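Butyryl-CoA dehydrogenase (Marinomonas mediterranea, PDB 6CY8) belongs to the acyl-CoA dehydrogenase family of flavoproteins and binds flavin-adenine dinucleotide and 4'-phosphopantetheine. Local coordinates at residues T91-M96 / A237-E242; G177-T182 / G231-A236; I323-V328 / G358-S363. All blocks are in the same frame, centred on the assembly; numbering follows the deposited sequence.

Contact 1: T91-M96 / A237-E242; sequences TFACSM and ASMDWE. With PNS (4'-phosphopantetheine), chain D.
Met96 and Trp241 make the aromatic part of this helix-helix contact. The Met96 chain, bent at chi2 (-50°) and chi3 (-63°), folds its methyl over one face of the indole: CE lies 3.7 Å from the centroid of the six-membered ring of Trp241, a CH-pi contact, while SD stands farther out above the same ring in a Met-aromatic contact. Beyond the indole rim, Trp241 NE1 is hydrogen-bonded to Glu100. The Phe92 ring meets the indole obliquely, Phe92 CD1 lying 4.0 Å from Trp241 CE3, and Thr91 CG2 sits over one face of that phenyl.

Packing of the Phe92 carbonyl on Trp241 forms the second group. Phe92 O comes within 3.6 Å of Trp241 CB, and the axes of segments 91-96 and 237-242 approach to 7.8 Å, at 140°, nearer antiparallel than perpendicular.

The third group faces the ligands. Ala93 CB lies 3.4 Å from Glu242 OE1, while Glu242 OE2 is hydrogen-bonded to Ser363. Met239 SD touches C42 of 4'-phosphopantetheine at 3.6 Å.

Joining the N-terminal and C-terminal helical parts of the acyl-CoA dehydrogenase fold, the interface is held by apolar and aromatic packing, with Trp241 NE1 and Glu242 OE2 hydrogen-bonded to residues outside both segments.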
loop_
_atom_site.group_PDB
_atom_site.type_symbol
_atom_site.label_atom_id
_atom_site.label_comp_id
_atom_site.label_asym_id
_atom_site.label_seq_id
_atom_site.Cartn_x
_atom_site.Cartn_y
_atom_site.Cartn_z
ATOM N N THR A 91 13.606 -31.555 -5.976
ATOM C CA THR A 91 15.015 -31.416 -5.635
ATOM C C THR A 91 15.232 -30.863 -4.227
ATOM O O THR A 91 16.108 -31.343 -3.504
ATOM C CB THR A 91 15.709 -30.518 -6.652
ATOM O OG1 THR A 91 15.644 -31.138 -7.944
ATOM C CG2 THR A 91 17.169 -30.287 -6.242
ATOM N N PHE A 92 14.475 -29.850 -3.812
ATOM C CA PHE A 92 14.834 -29.173 -2.574
ATOM C C PHE A 92 14.016 -29.604 -1.374
ATOM O O PHE A 92 14.514 -29.501 -0.255
ATOM C CB PHE A 92 14.742 -27.658 -2.753
ATOM C CG PHE A 92 15.675 -27.149 -3.792
ATOM C CD1 PHE A 92 17.037 -27.076 -3.539
ATOM C CD2 PHE A 92 15.208 -26.809 -5.050
ATOM C CE1 PHE A 92 17.905 -26.639 -4.517
ATOM C CE2 PHE A 92 16.074 -26.367 -6.028
ATOM C CZ PHE A 92 17.423 -26.287 -5.767
ATOM N N ALA A 93 12.796 -30.097 -1.558
ATOM C CA ALA A 93 12.050 -30.627 -0.421
ATOM C C ALA A 93 12.277 -32.118 -0.210
ATOM O O ALA A 93 11.933 -32.641 0.859
ATOM C CB ALA A 93 10.545 -30.365 -0.583
ATOM N N CYS A 94 12.850 -32.808 -1.195
ATOM C CA CYS A 94 13.008 -34.256 -1.133
ATOM C C CYS A 94 14.459 -34.684 -1.326
ATOM O O CYS A 94 15.031 -35.325 -0.436
ATOM C CB CYS A 94 12.099 -34.901 -2.177
ATOM S SG CYS A 94 10.356 -34.417 -2.041
ATOM N N SER A 95 15.085 -34.341 -2.454
ATOM C CA SER A 95 16.459 -34.770 -2.683
ATOM C C SER A 95 17.388 -34.262 -1.592
ATOM O O SER A 95 18.241 -35.009 -1.107
ATOM C CB SER A 95 16.953 -34.301 -4.051
ATOM O OG SER A 95 16.419 -35.094 -5.097
ATOM N N MET A 96 17.234 -32.999 -1.186
ATOM C CA MET A 96 18.166 -32.441 -0.206
ATOM C C MET A 96 18.029 -33.087 1.171
ATOM O O MET A 96 19.054 -33.518 1.727
ATOM C CB MET A 96 18.015 -30.922 -0.153
ATOM C CG MET A 96 18.467 -30.216 -1.428
ATOM S SD MET A 96 20.110 -30.690 -2.040
ATOM C CE MET A 96 21.175 -30.167 -0.692
ATOM N N ALA A 237 14.808 -27.920 7.909
ATOM C CA ALA A 237 15.987 -27.849 7.050
ATOM C C ALA A 237 15.633 -27.975 5.569
ATOM O O ALA A 237 16.331 -27.421 4.713
ATOM C CB ALA A 237 16.979 -28.930 7.433
ATOM N N SER A 238 14.587 -28.721 5.233
ATOM C CA SER A 238 14.209 -28.784 3.832
ATOM C C SER A 238 13.481 -27.511 3.406
ATOM O O SER A 238 13.679 -27.029 2.286
ATOM C CB SER A 238 13.368 -30.044 3.576
ATOM O OG SER A 238 12.005 -29.849 3.914
ATOM N N MET A 239 12.679 -26.930 4.300
ATOM C CA MET A 239 12.062 -25.643 4.009
ATOM C C MET A 239 13.107 -24.552 3.848
ATOM O O MET A 239 12.896 -23.601 3.091
ATOM C CB MET A 239 11.053 -25.280 5.100
ATOM C CG MET A 239 9.783 -26.098 5.025
ATOM S SD MET A 239 9.084 -26.180 3.355
ATOM C CE MET A 239 9.605 -27.805 2.788
ATOM N N ASP A 240 14.247 -24.670 4.525
ATOM C CA ASP A 240 15.309 -23.708 4.266
ATOM C C ASP A 240 15.835 -23.839 2.846
ATOM O O ASP A 240 16.256 -22.847 2.246
ATOM C CB ASP A 240 16.447 -23.864 5.273
ATOM C CG ASP A 240 17.229 -22.568 5.462
ATOM O OD1 ASP A 240 16.628 -21.596 5.969
ATOM O OD2 ASP A 240 18.429 -22.513 5.099
ATOM N N TRP A 241 15.816 -25.047 2.290
ATOM C CA TRP A 241 16.209 -25.225 0.898
ATOM C C TRP A 241 15.113 -24.754 -0.055
ATOM O O TRP A 241 15.386 -23.991 -0.988
ATOM C CB TRP A 241 16.570 -26.689 0.643
ATOM C CG TRP A 241 17.941 -27.058 1.142
ATOM C CD1 TRP A 241 18.241 -27.763 2.277
ATOM C CD2 TRP A 241 19.198 -26.733 0.527
ATOM N NE1 TRP A 241 19.601 -27.899 2.402
ATOM C CE2 TRP A 241 20.214 -27.282 1.343
ATOM C CE3 TRP A 241 19.562 -26.039 -0.636
ATOM C CZ2 TRP A 241 21.578 -27.155 1.037
ATOM C CZ3 TRP A 241 20.922 -25.917 -0.949
ATOM C CH2 TRP A 241 21.910 -26.476 -0.113
ATOM N N GLU A 242 13.865 -25.185 0.178
ATOM C CA GLU A 242 12.766 -24.831 -0.715
ATOM C C GLU A 242 12.493 -23.327 -0.694
ATOM O O GLU A 242 12.364 -22.698 -1.751
ATOM C CB GLU A 242 11.512 -25.619 -0.343
ATOM C CG GLU A 242 10.605 -25.946 -1.514
ATOM C CD GLU A 242 9.238 -26.445 -1.063
ATOM O OE1 GLU A 242 8.858 -27.590 -1.407
ATOM O OE2 GLU A 242 8.530 -25.694 -0.357
HETATM O O23 PNS D . 11.048 -24.109 14.175
HETATM P P24 PNS D . 10.683 -24.245 12.755
HETATM O O25 PNS D . 11.826 -23.533 12.040
HETATM O O26 PNS D . 10.582 -25.729 12.433
HETATM O O27 PNS D . 9.305 -23.416 12.433
HETATM C C28 PNS D . 8.102 -24.084 12.530
HETATM C C29 PNS D . 6.937 -23.102 12.376
HETATM C C30 PNS D . 6.282 -22.865 13.744
HETATM C C31 PNS D . 7.366 -21.741 11.803
HETATM C C32 PNS D . 5.993 -23.902 11.472
HETATM O O33 PNS D . 4.665 -23.718 11.886
HETATM C C34 PNS D . 6.194 -23.714 9.950
HETATM O O35 PNS D . 7.257 -23.517 9.442
HETATM N N36 PNS D . 5.048 -23.858 9.081
HETATM C C37 PNS D . 5.223 -23.712 7.650
HETATM C C38 PNS D . 4.432 -24.762 6.870
HETATM C C39 PNS D . 5.136 -25.166 5.585
HETATM O O40 PNS D . 6.131 -24.548 5.349
HETATM N N41 PNS D . 4.651 -26.237 4.692
HETATM C C42 PNS D . 5.477 -26.526 3.509
HETATM C C43 PNS D . 5.173 -27.742 2.598
HETATM S S44 PNS D . 4.774 -26.951 0.977
#

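Contact 2: G177-T182 / G231-A236. With PNS (4'-phosphopantetheine), chain D.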
loop_
_atom_site.group_PDB
_atom_site.type_symbol
_atom_site.label_atom_id
_atom_site.label_comp_id
_atom_site.label_asym_id
_atom_site.label_seq_id
_atom_site.Cartn_x
_atom_site.Cartn_y
_atom_site.Cartn_z
ATOM N N GLY A 177 6.323 -34.097 21.614
ATOM C CA GLY A 177 5.882 -32.926 20.875
ATOM C C GLY A 177 6.679 -32.541 19.640
ATOM O O GLY A 177 6.826 -33.323 18.693
ATOM N N TYR A 178 7.202 -31.312 19.656
ATOM C CA TYR A 178 8.047 -30.814 18.581
ATOM C C TYR A 178 9.144 -31.803 18.211
ATOM O O TYR A 178 9.637 -31.776 17.075
ATOM C CB TYR A 178 8.607 -29.450 19.014
ATOM C CG TYR A 178 9.862 -28.930 18.334
ATOM C CD1 TYR A 178 9.874 -28.606 16.977
ATOM C CD2 TYR A 178 11.018 -28.693 19.077
ATOM C CE1 TYR A 178 11.029 -28.103 16.366
ATOM C CE2 TYR A 178 12.173 -28.194 18.487
ATOM C CZ TYR A 178 12.175 -27.897 17.131
ATOM O OH TYR A 178 13.329 -27.401 16.551
ATOM N N LEU A 179 9.511 -32.707 19.121
ATOM C CA LEU A 179 10.540 -33.702 18.841
ATOM C C LEU A 179 9.979 -35.121 18.702
ATOM O O LEU A 179 10.752 -36.082 18.694
ATOM C CB LEU A 179 11.620 -33.642 19.919
ATOM C CG LEU A 179 12.332 -32.283 19.965
ATOM C CD1 LEU A 179 13.548 -32.301 20.881
ATOM C CD2 LEU A 179 12.743 -31.838 18.568
ATOM N N GLY A 180 8.656 -35.268 18.554
ATOM C CA GLY A 180 8.023 -36.575 18.439
ATOM C C GLY A 180 7.652 -37.011 17.027
ATOM O O GLY A 180 6.682 -37.762 16.827
ATOM N N GLN A 181 8.435 -36.565 16.042
ATOM C CA GLN A 181 8.093 -36.707 14.639
ATOM C C GLN A 181 9.295 -37.239 13.881
ATOM O O GLN A 181 10.422 -36.808 14.121
ATOM C CB GLN A 181 7.659 -35.358 14.042
ATOM C CG GLN A 181 6.464 -34.711 14.714
ATOM C CD GLN A 181 6.129 -33.366 14.106
ATOM O OE1 GLN A 181 6.874 -32.861 13.258
ATOM N NE2 GLN A 181 4.996 -32.778 14.522
ATOM N N THR A 182 9.057 -38.162 12.954
ATOM C CA THR A 182 10.123 -38.744 12.153
ATOM C C THR A 182 9.811 -38.559 10.670
ATOM O O THR A 182 8.644 -38.505 10.264
ATOM C CB THR A 182 10.308 -40.255 12.496
ATOM O OG1 THR A 182 10.212 -40.451 13.920
ATOM C CG2 THR A 182 11.663 -40.788 12.008
ATOM N N GLY A 231 12.227 -35.396 12.851
ATOM C CA GLY A 231 11.528 -35.012 11.633
ATOM C C GLY A 231 11.238 -33.526 11.534
ATOM O O GLY A 231 11.432 -32.920 10.477
ATOM N N ALA A 232 10.775 -32.919 12.630
ATOM C CA ALA A 232 10.408 -31.509 12.583
ATOM C C ALA A 232 11.586 -30.629 12.195
ATOM O O ALA A 232 11.403 -29.624 11.494
ATOM C CB ALA A 232 9.828 -31.067 13.922
ATOM N N ARG A 233 12.794 -30.984 12.623
ATOM C CA ARG A 233 13.968 -30.202 12.253
ATOM C C ARG A 233 14.490 -30.593 10.877
ATOM O O ARG A 233 15.020 -29.743 10.154
ATOM C CB ARG A 233 15.057 -30.349 13.322
ATOM C CG ARG A 233 14.626 -29.794 14.693
ATOM C CD ARG A 233 15.668 -30.007 15.783
ATOM N NE ARG A 233 16.852 -29.184 15.574
ATOM C CZ ARG A 233 16.918 -27.882 15.851
ATOM N NH1 ARG A 233 15.859 -27.240 16.363
ATOM N NH2 ARG A 233 18.050 -27.224 15.612
ATOM N N ILE A 234 14.333 -31.856 10.483
ATOM C CA ILE A 234 14.604 -32.202 9.094
ATOM C C ILE A 234 13.666 -31.424 8.180
ATOM O O ILE A 234 14.083 -30.903 7.139
ATOM C CB ILE A 234 14.508 -33.724 8.872
ATOM C CG1 ILE A 234 15.782 -34.391 9.404
ATOM C CG2 ILE A 234 14.336 -34.053 7.382
ATOM C CD1 ILE A 234 15.720 -35.895 9.482
ATOM N N PHE A 235 12.400 -31.280 8.578
ATOM C CA PHE A 235 11.490 -30.480 7.770
ATOM C C PHE A 235 11.946 -29.027 7.692
ATOM O O PHE A 235 12.046 -28.456 6.599
ATOM C CB PHE A 235 10.066 -30.537 8.296
ATOM C CG PHE A 235 9.116 -29.828 7.403
ATOM C CD1 PHE A 235 8.930 -30.285 6.100
ATOM C CD2 PHE A 235 8.467 -28.672 7.810
ATOM C CE1 PHE A 235 8.079 -29.627 5.238
ATOM C CE2 PHE A 235 7.594 -27.997 6.943
ATOM C CZ PHE A 235 7.399 -28.476 5.662
ATOM N N ALA A 236 12.220 -28.406 8.842
ATOM C CA ALA A 236 12.714 -27.032 8.819
ATOM C C ALA A 236 13.937 -26.903 7.920
ATOM O O ALA A 236 14.088 -25.903 7.211
ATOM C CB ALA A 236 13.030 -26.545 10.234
HETATM O O23 PNS D . 11.048 -24.109 14.175
HETATM P P24 PNS D . 10.683 -24.245 12.755
HETATM O O25 PNS D . 11.826 -23.533 12.040
HETATM O O26 PNS D . 10.582 -25.729 12.433
HETATM O O27 PNS D . 9.305 -23.416 12.433
HETATM C C28 PNS D . 8.102 -24.084 12.530
HETATM C C29 PNS D . 6.937 -23.102 12.376
HETATM C C30 PNS D . 6.282 -22.865 13.744
HETATM C C31 PNS D . 7.366 -21.741 11.803
HETATM C C32 PNS D . 5.993 -23.902 11.472
HETATM O O33 PNS D . 4.665 -23.718 11.886
HETATM C C34 PNS D . 6.194 -23.714 9.950
HETATM O O35 PNS D . 7.257 -23.517 9.442
HETATM N N36 PNS D . 5.048 -23.858 9.081
HETATM C C37 PNS D . 5.223 -23.712 7.650
HETATM C C38 PNS D . 4.432 -24.762 6.870
HETATM C C39 PNS D . 5.136 -25.166 5.585
HETATM O O40 PNS D . 6.131 -24.548 5.349
HETATM N N41 PNS D . 4.651 -26.237 4.692
HETATM C C42 PNS D . 5.477 -26.526 3.509
HETATM C C43 PNS D . 5.173 -27.742 2.598
HETATM S S44 PNS D . 4.774 -26.951 0.977
#
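Arg233 NH1 donates to Tyr178 OH at 2.5 Å, bent to 137° at the hydrogen. The hydroxyl lies near the guanidinium plane, and the phenol ring stands almost perpendicular to that plane, at 84°. A turn at chi3 (69°) brings the guanidinium back to the phenol, and Arg233 CG also packs against OH. The same guanidinium forms a salt bridge through NH2 with Glu55 of the neighbouring alpha/beta hydrolase fold protein, placing the pair at that interface.

The second bond is between backbones: Gly231 N donates to Gln181 O at 2.6 Å, from above the carbonyl plane. It fixes the first turn of helix 231-246 to the start of strand 181-187, joining the middle beta domain of the acyl-CoA dehydrogenase fold to its C-terminal helical domain.

Ala232 CB packs beside these bonds, 3.2 Å from Tyr178 O and 3.5 Å from Gln181 OE1, with Tyr178 CD1 3.9 Å from it and the ring met obliquely. Gln181 NE2 is hydrogen-bonded to Ile134 O, which anchors the amide. Leu179 CD2 covers one face of the Tyr178 ring. Farther along the helix, Phe235 CZ meets C42 of 4'-phosphopantetheine at 3.5 Å, at the ring edge, near its plane.

Contact 3: I323-V328 / G358-S363; sequences ISEAFV and GSVLFS. With FAD (flavin-adenine dinucleotide), chain C.
Ser324 and Ser359 meet where the two segments pack most closely. Ser359 OG lies 3.3 Å from Ser324 CB, and Ser359 O is almost as near to the same carbon. Neither hydroxyl is spent on the other: Ser324 OG is hydrogen-bonded back to Lys320 O and Leu321 O within its own helix, and Ser359 OG is hydrogen-bonded to Ala356 O. Both chi1 values are positive (63° and 86°), which turns each hydroxyl toward the preceding helical turn. Phe327 presents a ring edge to Ser359 OG, with CD2 at 3.9 Å, while its ring meets that of Phe250.

Next to the serines, Val360 CG1 packs against Ser324 O and Val328 CG2, 3.7 Å from the latter, the two valine side chains crossing at about a right angle. The contact sets helix 313-338 of the C-terminal helical domain of the acyl-CoA dehydrogenase fold against the end of helix 351-359 and the loop after it. That loop carries on to the cofactor, where Phe362 CD2 touches C7 of flavin-adenine dinucleotide at 3.5 Å.

Packing is looser toward the second subunit. Glu325, partly exposed, brings OE1 only to 4.0 Å from Val360 CG1; that oxygen forms a salt bridge with Arg336 of the second subunit and a hydrogen bond with Ser366. Val360 also packs on Arg336 of the second subunit, and Leu361 on Gly339 of the second subunit.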
loop_
_atom_site.group_PDB
_atom_site.type_symbol
_atom_site.label_atom_id
_atom_site.label_comp_id
_atom_site.label_asym_id
_atom_site.label_seq_id
_atom_site.Cartn_x
_atom_site.Cartn_y
_atom_site.Cartn_z
ATOM N N ILE A 323 9.987 -11.966 -2.479
ATOM C CA ILE A 323 9.868 -12.485 -3.842
ATOM C C ILE A 323 8.418 -12.850 -4.155
ATOM O O ILE A 323 7.877 -12.494 -5.210
ATOM C CB ILE A 323 10.807 -13.686 -4.029
ATOM C CG1 ILE A 323 12.242 -13.220 -4.133
ATOM C CG2 ILE A 323 10.415 -14.511 -5.230
ATOM C CD1 ILE A 323 13.237 -14.334 -3.846
ATOM N N SER A 324 7.773 -13.582 -3.250
ATOM C CA SER A 324 6.420 -14.051 -3.519
ATOM C C SER A 324 5.435 -12.889 -3.576
ATOM O O SER A 324 4.580 -12.832 -4.461
ATOM C CB SER A 324 6.009 -15.050 -2.448
ATOM O OG SER A 324 5.989 -14.405 -1.198
ATOM N N GLU A 325 5.546 -11.944 -2.651
ATOM C CA GLU A 325 4.672 -10.784 -2.712
ATOM C C GLU A 325 4.958 -9.914 -3.935
ATOM O O GLU A 325 4.026 -9.350 -4.523
ATOM C CB GLU A 325 4.775 -9.987 -1.412
ATOM C CG GLU A 325 4.271 -10.800 -0.244
ATOM C CD GLU A 325 2.741 -10.900 -0.220
ATOM O OE1 GLU A 325 2.217 -11.598 0.679
ATOM O OE2 GLU A 325 2.060 -10.284 -1.091
ATOM N N ALA A 326 6.220 -9.801 -4.346
ATOM C CA ALA A 326 6.506 -9.045 -5.554
ATOM C C ALA A 326 5.910 -9.737 -6.760
ATOM O O ALA A 326 5.477 -9.083 -7.710
ATOM C CB ALA A 326 8.020 -8.871 -5.737
ATOM N N PHE A 327 5.906 -11.065 -6.737
ATOM C CA PHE A 327 5.385 -11.835 -7.848
ATOM C C PHE A 327 3.888 -11.590 -8.017
ATOM O O PHE A 327 3.400 -11.432 -9.144
ATOM C CB PHE A 327 5.708 -13.306 -7.603
ATOM C CG PHE A 327 5.535 -14.181 -8.788
ATOM C CD1 PHE A 327 5.520 -13.660 -10.066
ATOM C CD2 PHE A 327 5.390 -15.553 -8.625
ATOM C CE1 PHE A 327 5.355 -14.497 -11.177
ATOM C CE2 PHE A 327 5.220 -16.395 -9.729
ATOM C CZ PHE A 327 5.204 -15.866 -11.001
ATOM N N VAL A 328 3.151 -11.524 -6.900
ATOM C CA VAL A 328 1.727 -11.202 -6.949
ATOM C C VAL A 328 1.523 -9.815 -7.551
ATOM O O VAL A 328 0.719 -9.634 -8.475
ATOM C CB VAL A 328 1.088 -11.309 -5.546
ATOM C CG1 VAL A 328 -0.341 -10.679 -5.530
ATOM C CG2 VAL A 328 1.052 -12.743 -5.085
ATOM N N GLY A 358 -0.213 -18.875 -5.715
ATOM C CA GLY A 358 0.277 -20.070 -5.059
ATOM C C GLY A 358 1.495 -19.773 -4.207
ATOM O O GLY A 358 1.626 -20.277 -3.084
ATOM N N SER A 359 2.381 -18.906 -4.708
ATOM C CA SER A 359 3.702 -18.719 -4.121
ATOM C C SER A 359 3.665 -18.032 -2.769
ATOM O O SER A 359 4.645 -18.132 -2.019
ATOM C CB SER A 359 4.599 -17.937 -5.092
ATOM O OG SER A 359 4.437 -16.534 -4.951
ATOM N N VAL A 360 2.573 -17.339 -2.437
ATOM C CA VAL A 360 2.425 -16.764 -1.105
ATOM C C VAL A 360 1.784 -17.744 -0.125
ATOM O O VAL A 360 1.529 -17.384 1.037
ATOM C CB VAL A 360 1.622 -15.441 -1.163
ATOM C CG1 VAL A 360 2.317 -14.448 -2.091
ATOM C CG2 VAL A 360 0.166 -15.671 -1.568
ATOM N N LEU A 361 1.517 -18.976 -0.561
ATOM C CA LEU A 361 0.955 -20.012 0.288
ATOM C C LEU A 361 1.973 -21.104 0.592
ATOM O O LEU A 361 2.278 -21.358 1.761
ATOM C CB LEU A 361 -0.288 -20.616 -0.379
ATOM C CG LEU A 361 -1.401 -19.617 -0.704
ATOM C CD1 LEU A 361 -2.450 -20.246 -1.612
ATOM C CD2 LEU A 361 -2.052 -19.067 0.559
ATOM N N PHE A 362 2.503 -21.771 -0.432
ATOM C CA PHE A 362 3.352 -22.919 -0.165
ATOM C C PHE A 362 4.722 -22.470 0.330
ATOM O O PHE A 362 5.123 -21.312 0.184
ATOM C CB PHE A 362 3.499 -23.819 -1.394
ATOM C CG PHE A 362 3.926 -23.111 -2.637
ATOM C CD1 PHE A 362 5.232 -22.667 -2.793
ATOM C CD2 PHE A 362 3.026 -22.915 -3.677
ATOM C CE1 PHE A 362 5.636 -22.014 -3.966
ATOM C CE2 PHE A 362 3.420 -22.269 -4.855
ATOM C CZ PHE A 362 4.732 -21.822 -4.997
ATOM N N SER A 363 5.446 -23.425 0.907
ATOM C CA SER A 363 6.618 -23.156 1.729
ATOM C C SER A 363 6.268 -22.263 2.914
ATOM O O SER A 363 7.151 -21.652 3.521
ATOM C CB SER A 363 7.767 -22.539 0.913
ATOM O OG SER A 363 7.833 -23.070 -0.400
HETATM P PA FAD C . -3.897 -22.467 7.166
HETATM O O1A FAD C . -2.641 -22.885 7.836
HETATM O O2A FAD C . -5.253 -22.960 7.684
HETATM O O5B FAD C . -3.907 -20.932 7.162
HETATM C C5B FAD C . -5.102 -20.185 6.846
HETATM C C4B FAD C . -4.818 -18.730 7.131
HETATM O O4B FAD C . -4.417 -18.573 8.521
HETATM C C3B FAD C . -3.674 -18.142 6.303
HETATM O O3B FAD C . -3.914 -16.768 6.014
HETATM C C2B FAD C . -2.484 -18.327 7.244
HETATM O O2B FAD C . -1.336 -17.542 6.958
HETATM C C1B FAD C . -3.152 -17.949 8.561
HETATM N N9A FAD C . -2.402 -18.395 9.726
HETATM C C8A FAD C . -2.188 -19.681 10.142
HETATM N N7A FAD C . -1.407 -19.776 11.193
HETATM C C5A FAD C . -1.067 -18.458 11.474
HETATM C C6A FAD C . -0.255 -17.872 12.469
HETATM N N6A FAD C . 0.384 -18.565 13.421
HETATM N N1A FAD C . -0.135 -16.522 12.465
HETATM C C2A FAD C . -0.778 -15.821 11.528
HETATM N N3A FAD C . -1.567 -16.263 10.549
HETATM C C4A FAD C . -1.668 -17.597 10.573
HETATM N N1 FAD C . 2.001 -28.867 1.335
HETATM C C2 FAD C . 2.827 -29.950 1.432
HETATM O O2 FAD C . 3.007 -30.528 2.507
HETATM N N3 FAD C . 3.483 -30.421 0.307
HETATM C C4 FAD C . 3.405 -29.882 -0.960
HETATM O O4 FAD C . 4.033 -30.388 -1.892
HETATM C C4X FAD C . 2.527 -28.723 -1.053
HETATM N N5 FAD C . 2.377 -28.164 -2.221
HETATM C C5X FAD C . 1.533 -27.071 -2.316
HETATM C C6 FAD C . 1.359 -26.471 -3.564
HETATM C C7 FAD C . 0.525 -25.370 -3.717
HETATM C C7M FAD C . 0.368 -24.749 -5.078
HETATM C C8 FAD C . -0.164 -24.864 -2.603
HETATM C C8M FAD C . -1.073 -23.678 -2.729
HETATM C C9 FAD C . 0.009 -25.456 -1.356
HETATM C C9A FAD C . 0.851 -26.551 -1.204
HETATM N N10 FAD C . 0.992 -27.215 0.030
HETATM C C10 FAD C . 1.865 -28.288 0.149
HETATM C "C1'" FAD C . 0.416 -26.634 1.259
HETATM C "C2'" FAD C . 1.407 -25.618 1.856
HETATM O "O2'" FAD C . 2.505 -26.223 2.532
HETATM C "C3'" FAD C . 0.737 -24.573 2.751
HETATM O "O3'" FAD C . 1.479 -24.360 3.948
HETATM C "C4'" FAD C . -0.675 -24.741 3.245
HETATM O "O4'" FAD C . -1.540 -24.635 2.119
HETATM C "C5'" FAD C . -0.876 -23.599 4.215
HETATM O "O5'" FAD C . -1.730 -24.042 5.282
HETATM P P FAD C . -3.277 -24.181 5.067
HETATM O O1P FAD C . -3.603 -24.199 3.572
HETATM O O2P FAD C . -3.837 -25.316 5.855
HETATM O O3P FAD C . -3.815 -22.818 5.627
#

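From the N terminus, helix 81-101 supplies the first half of contact 1, whose loop of 140 intervening residues closes on helix 231-246. The middle beta domain lies inside that loop, and contact 2 is nested there, closing its own shorter loop between the start of strand 181-187 and the first turns of the same helix. Residues 231-236 and 237-242 adjoin, so one helix serves both contacts and 4'-phosphopantetheine touches each. Contact 3 follows in series, joining helix 313-338 to segment 358-363, at the end of helix 351-359 and beyond. It meets contact 1 at Glu242 and Ser363, whereas contacts 2 and 3 do not meet.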